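Local coordinates for protein orotidine 5'-phosphate decarboxylase (Lactobacillus acidophilus, PDB 3TFX) that probably catalyses the decarboxylation of orotidine 5'-monophosphate to UMP, the last step of de novo UMP synthesis, as a homodimeric TIM-barrel enzyme, at residues 18-21 / 22-25; 94-97 / 98-101; 138-141 / 142-146. All blocks are in the same frame, centred on the assembly; numbering follows the deposited sequence.

Contact 1. Residues 18-21 / 22-25; sequences QLNK and ILSK
The flat groups that meet side chains here are peptide carbonyls of helix 16-24, at Lys21 and Leu19. Ser24 OG approaches the Lys21 carbonyl from 24° out of its plane and donates a hydrogen bond to Lys21 O at 2.7 Å. The hydroxyl reaches it because chi1 (77°) sets OG between the backbone N and the carbonyl carbon. The chain of Lys25 runs past the same oxygen, with CG 3.6 Å from Lys21 O. The Leu19 carbonyl is brushed by two neighbours: Ile22 CG2 lies 3.4 Å from Leu19 O, and Leu23 CB 3.3 Å from it, while Leu23 N bonds to it at 3.0 Å. Lys21 and Lys25 lie side by side and point the same way; their NZ atoms stay 5.6 Å apart, and this like-charge pair probably repels mildly. On the buried side, Leu19 and Leu23 cross obliquely, Leu19 CD1 resting 3.7 Å from Leu23 CD2. Both leucines also touch Leu11 and Leu52. Putting an alanine at Leu23 would probably open a gap beside Leu19 CD1 and Leu52, leaving helices 16-24 and 46-54 less firmly packed. Ile22 turns to Leu13 instead. With an apolar face against Leu11 and helix 46-54 and a lysine-bearing face outside, this is an amphipathic outer helix of a TIM barrel, the helix of the beta-alpha-beta crossover from strand 7-10 to strand 33-36.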
ATOM      1  N   GLN A  18     -22.088   8.151  -0.696  1.00 24.09           N
ATOM      2  CA  GLN A  18     -21.501   9.447  -1.004  1.00 23.14           C
ATOM      3  C   GLN A  18     -20.824   9.404  -2.384  1.00 22.36           C
ATOM      4  O   GLN A  18     -20.828  10.397  -3.112  1.00 21.97           O
ATOM      5  CB  GLN A  18     -20.510   9.860   0.090  1.00 23.25           C
ATOM      6  CG  GLN A  18     -20.138  11.334   0.062  1.00 23.99           C
ATOM      7  CD  GLN A  18     -19.086  11.710   1.091  1.00 25.59           C
ATOM      8  OE1 GLN A  18     -18.253  12.586   0.843  1.00 27.72           O
ATOM      9  NE2 GLN A  18     -19.122  11.064   2.249  1.00 25.53           N
ATOM     10  N   LEU A  19     -20.279   8.241  -2.742  1.00 21.61           N
ATOM     11  CA  LEU A  19     -19.608   8.043  -4.033  1.00 21.31           C
ATOM     12  C   LEU A  19     -20.589   8.187  -5.185  1.00 21.47           C
ATOM     13  O   LEU A  19     -20.330   8.884  -6.179  1.00 21.25           O
ATOM     14  CB  LEU A  19     -18.961   6.653  -4.088  1.00 20.78           C
ATOM     15  CG  LEU A  19     -18.410   6.116  -5.413  1.00 20.13           C
ATOM     16  CD1 LEU A  19     -17.209   6.911  -5.879  1.00 19.10           C
ATOM     17  CD2 LEU A  19     -18.023   4.648  -5.263  1.00 19.90           C
ATOM     18  N   ASN A  20     -21.719   7.509  -5.042  1.00 21.41           N
ATOM     19  CA  ASN A  20     -22.751   7.526  -6.059  1.00 21.82           C
ATOM     20  C   ASN A  20     -23.357   8.914  -6.266  1.00 21.43           C
ATOM     21  O   ASN A  20     -23.719   9.267  -7.382  1.00 22.25           O
ATOM     22  CB  ASN A  20     -23.802   6.462  -5.751  1.00 21.68           C
ATOM     23  CG  ASN A  20     -23.236   5.050  -5.854  1.00 22.88           C
ATOM     24  OD1 ASN A  20     -22.142   4.846  -6.391  1.00 24.11           O
ATOM     25  ND2 ASN A  20     -23.982   4.072  -5.361  1.00 22.74           N
ATOM     26  N   LYS A  21     -23.427   9.705  -5.205  1.00 21.08           N
ATOM     27  CA  LYS A  21     -23.915  11.071  -5.311  1.00 21.03           C
ATOM     28  C   LYS A  21     -22.965  12.024  -6.066  1.00 20.66           C
ATOM     29  O   LYS A  21     -23.408  12.751  -6.967  1.00 20.68           O
ATOM     30  CB  LYS A  21     -24.285  11.628  -3.932  1.00 21.52           C
ATOM     31  CG  LYS A  21     -24.729  13.102  -3.962  1.00 23.76           C
ATOM     32  CD  LYS A  21     -26.081  13.312  -3.284  1.00 27.48           C
ATOM     33  CE  LYS A  21     -25.921  13.729  -1.826  1.00 29.81           C
ATOM     34  NZ  LYS A  21     -27.198  14.306  -1.289  1.00 30.21           N
ATOM     35  N   ILE A  22     -21.677  12.036  -5.721  1.00 19.91           N
ATOM     36  CA  ILE A  22     -20.734  12.867  -6.487  1.00 19.26           C
ATOM     37  C   ILE A  22     -20.647  12.424  -7.942  1.00 19.11           C
ATOM     38  O   ILE A  22     -20.638  13.262  -8.836  1.00 19.18           O
ATOM     39  CB  ILE A  22     -19.309  13.034  -5.828  1.00 19.23           C
ATOM     40  CG1 ILE A  22     -18.471  14.039  -6.611  1.00 18.41           C
ATOM     41  CG2 ILE A  22     -18.552  11.701  -5.697  1.00 18.54           C
ATOM     42  CD1 ILE A  22     -19.056  15.448  -6.627  1.00 20.46           C
ATOM     43  N   LEU A  23     -20.624  11.112  -8.173  1.00 19.46           N
ATOM     44  CA  LEU A  23     -20.563  10.550  -9.523  1.00 19.54           C
ATOM     45  C   LEU A  23     -21.747  10.962 -10.392  1.00 20.10           C
ATOM     46  O   LEU A  23     -21.576  11.271 -11.578  1.00 20.31           O
ATOM     47  CB  LEU A  23     -20.455   9.027  -9.466  1.00 19.85           C
ATOM     48  CG  LEU A  23     -19.106   8.314  -9.634  1.00 20.01           C
ATOM     49  CD1 LEU A  23     -17.962   9.084  -9.043  1.00 21.75           C
ATOM     50  CD2 LEU A  23     -19.170   6.931  -9.037  1.00 20.02           C
ATOM     51  N   SER A  24     -22.946  10.977  -9.807  1.00 20.30           N
ATOM     52  CA  SER A  24     -24.149  11.412 -10.526  1.00 20.45           C
ATOM     53  C   SER A  24     -24.049  12.856 -11.040  1.00 20.58           C
ATOM     54  O   SER A  24     -24.798  13.266 -11.932  1.00 21.13           O
ATOM     55  CB  SER A  24     -25.379  11.262  -9.642  1.00 20.55           C
ATOM     56  OG  SER A  24     -25.430  12.309  -8.687  1.00 22.19           O
ATOM     57  N   LYS A  25     -23.107  13.615 -10.490  1.00 20.07           N
ATOM     58  CA  LYS A  25     -22.930  15.010 -10.875  1.00 19.88           C
ATOM     59  C   LYS A  25     -21.737  15.268 -11.791  1.00 19.10           C
ATOM     60  O   LYS A  25     -21.441  16.419 -12.075  1.00 19.16           O
ATOM     61  CB  LYS A  25     -22.778  15.875  -9.625  1.00 20.15           C
ATOM     62  CG  LYS A  25     -24.000  15.882  -8.723  1.00 20.96           C
ATOM     63  CD  LYS A  25     -23.705  16.704  -7.484  1.00 23.10           C
ATOM     64  CE  LYS A  25     -24.767  16.529  -6.433  1.00 24.35           C
ATOM     65  NZ  LYS A  25     -24.253  17.029  -5.131  1.00 26.55           N
TER

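Contact 2. Residues 94-97 / 98-101; sequences GSQM and IKSA
The first turns of helix 95-108 begin at Gly94, the N-cap, whose carbonyl O accepts the N-H of Ile98 at 3.2 Å. At its positive phi a side chain would jam against the preceding carbonyl oxygen. Ile98 CG1 also lies 3.4 Å from Gly94 O. Two residues on, Gln96 spans i to i+4: its NE2 donates to Ser100 OG at 3.1 Å, nearly straight (163°), with the hydroxyl only 4° out of the amide plane. The bend at chi2 (61°) lays the amide forward along the helix, over the next turn, so that this bond can form. Beside it, Ser95 OG meets the extended chain of Lys99, 3.6 Å from CE; a water accepts from Lys99 NZ at 2.8 Å and makes a weak bond with Ser95 OG. The stronger partner of that hydroxyl is Ser156 OG, while Ser95 N bonds to Glu135 of the second subunit. Met97, a selenomethionine, and Ala101 pack on Val89 of strand 86-90 and Val72 of helix 69-80, and Ile98 packs on Leu118. Both Gln96 and Ser100 touch Pro69, a predicted substrate-site residue. This is the start of an outer helix in a beta-alpha-beta crossover, joining strands 86-90 and 117-121 of the TIM barrel.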
ATOM      1  N   GLY A  94      11.835  -0.806  -4.735  1.00 12.25           N
ATOM      2  CA  GLY A  94      12.927  -1.299  -5.549  1.00 12.40           C
ATOM      3  C   GLY A  94      12.567  -1.766  -6.950  1.00 13.05           C
ATOM      4  O   GLY A  94      11.386  -1.973  -7.295  1.00 12.69           O
ATOM      5  N   SER A  95      13.619  -1.942  -7.741  1.00 12.76           N
ATOM      6  CA  SER A  95      13.546  -2.269  -9.157  1.00 13.46           C
ATOM      7  C   SER A  95      12.754  -3.532  -9.508  1.00 12.90           C
ATOM      8  O   SER A  95      11.910  -3.518 -10.421  1.00 13.12           O
ATOM      9  CB  SER A  95      14.969  -2.432  -9.695  1.00 13.60           C
ATOM     10  OG  SER A  95      14.901  -2.643 -11.078  1.00 16.95           O
ATOM     11  N   GLN A  96      13.053  -4.632  -8.818  1.00 12.32           N
ATOM     12  CA  GLN A  96      12.385  -5.901  -9.105  1.00 12.05           C
ATOM     13  C   GLN A  96      10.889  -5.860  -8.776  1.00 11.03           C
ATOM     14  O   GLN A  96      10.064  -6.441  -9.497  1.00 10.50           O
ATOM     15  CB  GLN A  96      13.069  -7.083  -8.399  1.00 12.02           C
ATOM     16  CG  GLN A  96      12.390  -8.430  -8.723  1.00 13.38           C
ATOM     17  CD  GLN A  96      12.422  -8.771 -10.216  1.00 16.65           C
ATOM     18  OE1 GLN A  96      13.488  -8.741 -10.843  1.00 19.30           O
ATOM     19  NE2 GLN A  96      11.252  -9.096 -10.790  1.00 15.95           N
HETATM   20  N   MSE A  97      10.551  -5.168  -7.695  1.00 10.12           N
HETATM   21  CA  MSE A  97       9.157  -5.034  -7.285  1.00 10.24           C
HETATM   22  C   MSE A  97       8.340  -4.288  -8.345  1.00  9.69           C
HETATM   23  O   MSE A  97       7.188  -4.637  -8.629  1.00  8.66           O
HETATM   24  CB  MSE A  97       9.070  -4.318  -5.938  1.00 10.46           C
HETATM   25  CG  MSE A  97       7.732  -4.490  -5.264  1.00 12.46           C
HETATM   26 SE   MSE A  97       7.227  -2.893  -4.261  1.00 22.99          SE
HETATM   27  CE  MSE A  97       6.974  -1.665  -5.765  1.00 16.87           C
ATOM     28  N   ILE A  98       8.947  -3.269  -8.945  1.00  9.72           N
ATOM     29  CA  ILE A  98       8.269  -2.504  -9.989  1.00  9.88           C
ATOM     30  C   ILE A  98       8.034  -3.402 -11.217  1.00 10.09           C
ATOM     31  O   ILE A  98       6.923  -3.433 -11.758  1.00  9.87           O
ATOM     32  CB  ILE A  98       9.028  -1.205 -10.354  1.00  9.39           C
ATOM     33  CG1 ILE A  98       9.079  -0.253  -9.158  1.00 10.10           C
ATOM     34  CG2 ILE A  98       8.399  -0.514 -11.586  1.00  9.89           C
ATOM     35  CD1 ILE A  98      10.054   0.943  -9.345  1.00  9.05           C
ATOM     36  N   LYS A  99       9.073  -4.135 -11.638  1.00 10.13           N
ATOM     37  CA  LYS A  99       8.949  -5.074 -12.762  1.00 10.64           C
ATOM     38  C   LYS A  99       7.865  -6.120 -12.508  1.00 10.19           C
ATOM     39  O   LYS A  99       7.081  -6.435 -13.411  1.00  9.74           O
ATOM     40  CB  LYS A  99      10.275  -5.798 -13.065  1.00 11.17           C
ATOM     41  CG  LYS A  99      11.412  -4.893 -13.525  1.00 14.04           C
ATOM     42  CD  LYS A  99      12.746  -5.660 -13.538  1.00 17.22           C
ATOM     43  CE  LYS A  99      13.919  -4.759 -13.884  1.00 18.31           C
ATOM     44  NZ  LYS A  99      15.190  -5.577 -13.942  1.00 21.31           N
ATOM     45  N   SER A 100       7.822  -6.655 -11.284  1.00  9.75           N
ATOM     46  CA  SER A 100       6.820  -7.676 -10.930  1.00  9.54           C
ATOM     47  C   SER A 100       5.412  -7.089 -10.944  1.00  8.94           C
ATOM     48  O   SER A 100       4.468  -7.726 -11.384  1.00  8.66           O
ATOM     49  CB  SER A 100       7.150  -8.309  -9.568  1.00  9.42           C
ATOM     50  OG  SER A 100       8.323  -9.112  -9.645  1.00 10.84           O
ATOM     51  N   ALA A 101       5.288  -5.849 -10.491  1.00  9.32           N
ATOM     52  CA  ALA A 101       4.008  -5.146 -10.495  1.00  9.12           C
ATOM     53  C   ALA A 101       3.449  -5.056 -11.915  1.00  9.53           C
ATOM     54  O   ALA A 101       2.281  -5.374 -12.153  1.00  9.38           O
ATOM     55  CB  ALA A 101       4.162  -3.767  -9.874  1.00  8.18           C
TER
HETATM   56  O   HOH W   1      16.601  -5.435 -11.575  1.00 32.89           O

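Contact 3. Residues 138-141 / 142-146; sequences CRLP and MAEQV
Met142, a selenomethionine, starts the helix right after Pro141, and its side chain leaves the loop to pack on Leu132 and Asp129 of helix 129-134. Ala143 leans on Lys170 of helix 168-175. Glu144 then turns back over the loop. Its carboxylate lies by two apolar groups, with OE1 3.6 Å from Leu140 CD2 and OE2 3.8 Å from Pro141 CG, and the side chains of Leu140 and Glu144 cross at about a right angle. Glu144 N gives a weak hydrogen bond to Pro141 O. Pro141 is the N-cap of helix 142-155, one of the outer helices of the TIM barrel, leading to strand 160-162, and its carbonyl takes the first full helical bond, from Gln145 N at 3.0 Å. With CG anti to the backbone N (chi1 169°), the Gln145 side chain reaches Cys138: OE1 is 3.3 Å from SG, and CD 3.4 Å. That sulfur is itself the acceptor for Leu140 N at 3.4 Å, a bond within the loop, while Gln145 NE2 is held by Glu123. Leu140 packs on Asn137 of the second subunit, and Arg139 on Arg139 of that subunit. Val146 N continues the helix with a bond to Met142 O, and its side chain lies on Leu171.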
ATOM      1  N   CYS A 138      17.855   8.815   4.049  1.00 26.69           N
ATOM      2  CA  CYS A 138      18.351   9.032   2.695  1.00 26.22           C
ATOM      3  C   CYS A 138      19.676   9.798   2.709  1.00 26.49           C
ATOM      4  O   CYS A 138      19.860  10.726   3.489  1.00 25.85           O
ATOM      5  CB  CYS A 138      17.311   9.776   1.861  1.00 25.93           C
ATOM      6  SG  CYS A 138      17.637   9.747   0.084  1.00 24.01           S
ATOM      7  N   ARG A 139      20.599   9.385   1.853  1.00 27.20           N
ATOM      8  CA  ARG A 139      21.864  10.087   1.704  1.00 28.08           C
ATOM      9  C   ARG A 139      21.835  11.148   0.609  1.00 28.06           C
ATOM     10  O   ARG A 139      22.808  11.887   0.455  1.00 28.21           O
ATOM     11  CB  ARG A 139      23.005   9.109   1.425  1.00 28.39           C
ATOM     12  CG  ARG A 139      22.975   8.494   0.061  1.00 29.83           C
ATOM     13  CD  ARG A 139      24.367   8.064  -0.371  1.00 32.99           C
ATOM     14  NE  ARG A 139      24.336   7.664  -1.774  1.00 35.15           N
ATOM     15  CZ  ARG A 139      24.671   8.457  -2.789  1.00 37.28           C
ATOM     16  NH1 ARG A 139      25.100   9.702  -2.567  1.00 37.01           N
ATOM     17  NH2 ARG A 139      24.588   8.001  -4.033  1.00 37.08           N
ATOM     18  N   LEU A 140      20.745  11.205  -0.159  1.00 28.00           N
ATOM     19  CA  LEU A 140      20.596  12.215  -1.224  1.00 28.04           C
ATOM     20  C   LEU A 140      19.592  13.324  -0.860  1.00 27.83           C
ATOM     21  O   LEU A 140      18.578  13.046  -0.211  1.00 27.85           O
ATOM     22  CB  LEU A 140      20.178  11.556  -2.549  1.00 27.84           C
ATOM     23  CG  LEU A 140      21.120  10.563  -3.242  1.00 28.35           C
ATOM     24  CD1 LEU A 140      20.462  10.003  -4.516  1.00 27.43           C
ATOM     25  CD2 LEU A 140      22.473  11.197  -3.575  1.00 28.59           C
ATOM     26  N   PRO A 141      19.866  14.583  -1.283  1.00 27.56           N
ATOM     27  CA  PRO A 141      18.844  15.632  -1.165  1.00 27.45           C
ATOM     28  C   PRO A 141      17.619  15.319  -2.031  1.00 27.28           C
ATOM     29  O   PRO A 141      17.716  14.516  -2.958  1.00 27.04           O
ATOM     30  CB  PRO A 141      19.561  16.901  -1.663  1.00 27.41           C
ATOM     31  CG  PRO A 141      20.714  16.420  -2.440  1.00 27.67           C
ATOM     32  CD  PRO A 141      21.140  15.128  -1.782  1.00 27.64           C
HETATM   33  N   MSE A 142      16.496  15.971  -1.725  1.00 27.08           N
HETATM   34  CA  MSE A 142      15.183  15.654  -2.293  1.00 27.40           C
HETATM   35  C   MSE A 142      15.151  15.503  -3.817  1.00 26.59           C
HETATM   36  O   MSE A 142      14.694  14.473  -4.322  1.00 26.13           O
HETATM   37  CB  MSE A 142      14.136  16.680  -1.824  1.00 28.14           C
HETATM   38  CG  MSE A 142      12.682  16.359  -2.207  1.00 31.33           C
HETATM   39 SE   MSE A 142      11.995  14.658  -1.481  1.00 38.76          SE
HETATM   40  CE  MSE A 142      11.825  15.150   0.403  1.00 37.84           C
ATOM     41  N   ALA A 143      15.647  16.520  -4.533  1.00 25.58           N
ATOM     42  CA  ALA A 143      15.547  16.579  -5.995  1.00 24.61           C
ATOM     43  C   ALA A 143      16.319  15.460  -6.672  1.00 23.78           C
ATOM     44  O   ALA A 143      15.875  14.928  -7.695  1.00 23.42           O
ATOM     45  CB  ALA A 143      16.007  17.936  -6.525  1.00 24.82           C
ATOM     46  N   GLU A 144      17.469  15.117  -6.093  1.00 22.88           N
ATOM     47  CA  GLU A 144      18.309  14.032  -6.596  1.00 22.27           C
ATOM     48  C   GLU A 144      17.673  12.668  -6.339  1.00 20.70           C
ATOM     49  O   GLU A 144      17.733  11.783  -7.197  1.00 20.70           O
ATOM     50  CB  GLU A 144      19.710  14.087  -5.974  1.00 22.85           C
ATOM     51  CG  GLU A 144      20.626  15.176  -6.556  1.00 25.96           C
ATOM     52  CD  GLU A 144      22.050  15.136  -5.990  1.00 30.12           C
ATOM     53  OE1 GLU A 144      22.616  14.024  -5.836  1.00 31.43           O
ATOM     54  OE2 GLU A 144      22.605  16.221  -5.701  1.00 31.22           O
ATOM     55  N   GLN A 145      17.065  12.512  -5.163  1.00 18.95           N
ATOM     56  CA  GLN A 145      16.418  11.258  -4.772  1.00 17.36           C
ATOM     57  C   GLN A 145      15.183  10.994  -5.636  1.00 16.08           C
ATOM     58  O   GLN A 145      14.958   9.875  -6.100  1.00 15.39           O
ATOM     59  CB  GLN A 145      16.056  11.276  -3.276  1.00 17.55           C
ATOM     60  CG  GLN A 145      15.139  10.133  -2.808  1.00 16.62           C
ATOM     61  CD  GLN A 145      15.855   8.784  -2.674  1.00 18.25           C
ATOM     62  OE1 GLN A 145      17.048   8.641  -3.000  1.00 17.41           O
ATOM     63  NE2 GLN A 145      15.125   7.788  -2.184  1.00 17.99           N
ATOM     64  N   VAL A 146      14.410  12.049  -5.865  1.00 15.36           N
ATOM     65  CA  VAL A 146      13.223  11.989  -6.702  1.00 14.61           C
ATOM     66  C   VAL A 146      13.560  11.569  -8.132  1.00 14.44           C
ATOM     67  O   VAL A 146      12.927  10.655  -8.674  1.00 14.03           O
ATOM     68  CB  VAL A 146      12.419  13.310  -6.665  1.00 14.58           C
ATOM     69  CG1 VAL A 146      11.381  13.360  -7.798  1.00 14.07           C
ATOM     70  CG2 VAL A 146      11.727  13.450  -5.316  1.00 14.35           C
TER

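From the N terminus the contacts come strictly in series, none nesting within or crossing another; each joins adjoining segments, so none closes a long loop. Contact 1 lies on helix 16-24, between the first two barrel strands. Contact 2 begins helix 95-108, after the fourth strand, and contact 3 begins helix 142-155, after the fifth. Contact 1 sits across the chain's centre from the others, its centre about 35 Å from that of contact 2 and about 40 Å from that of contact 3, and no other chain of the assembly touches it. Contacts 2 and 3, about 20 Å apart between centres, both meet the second subunit, so this side of the barrel faces the dimer partner.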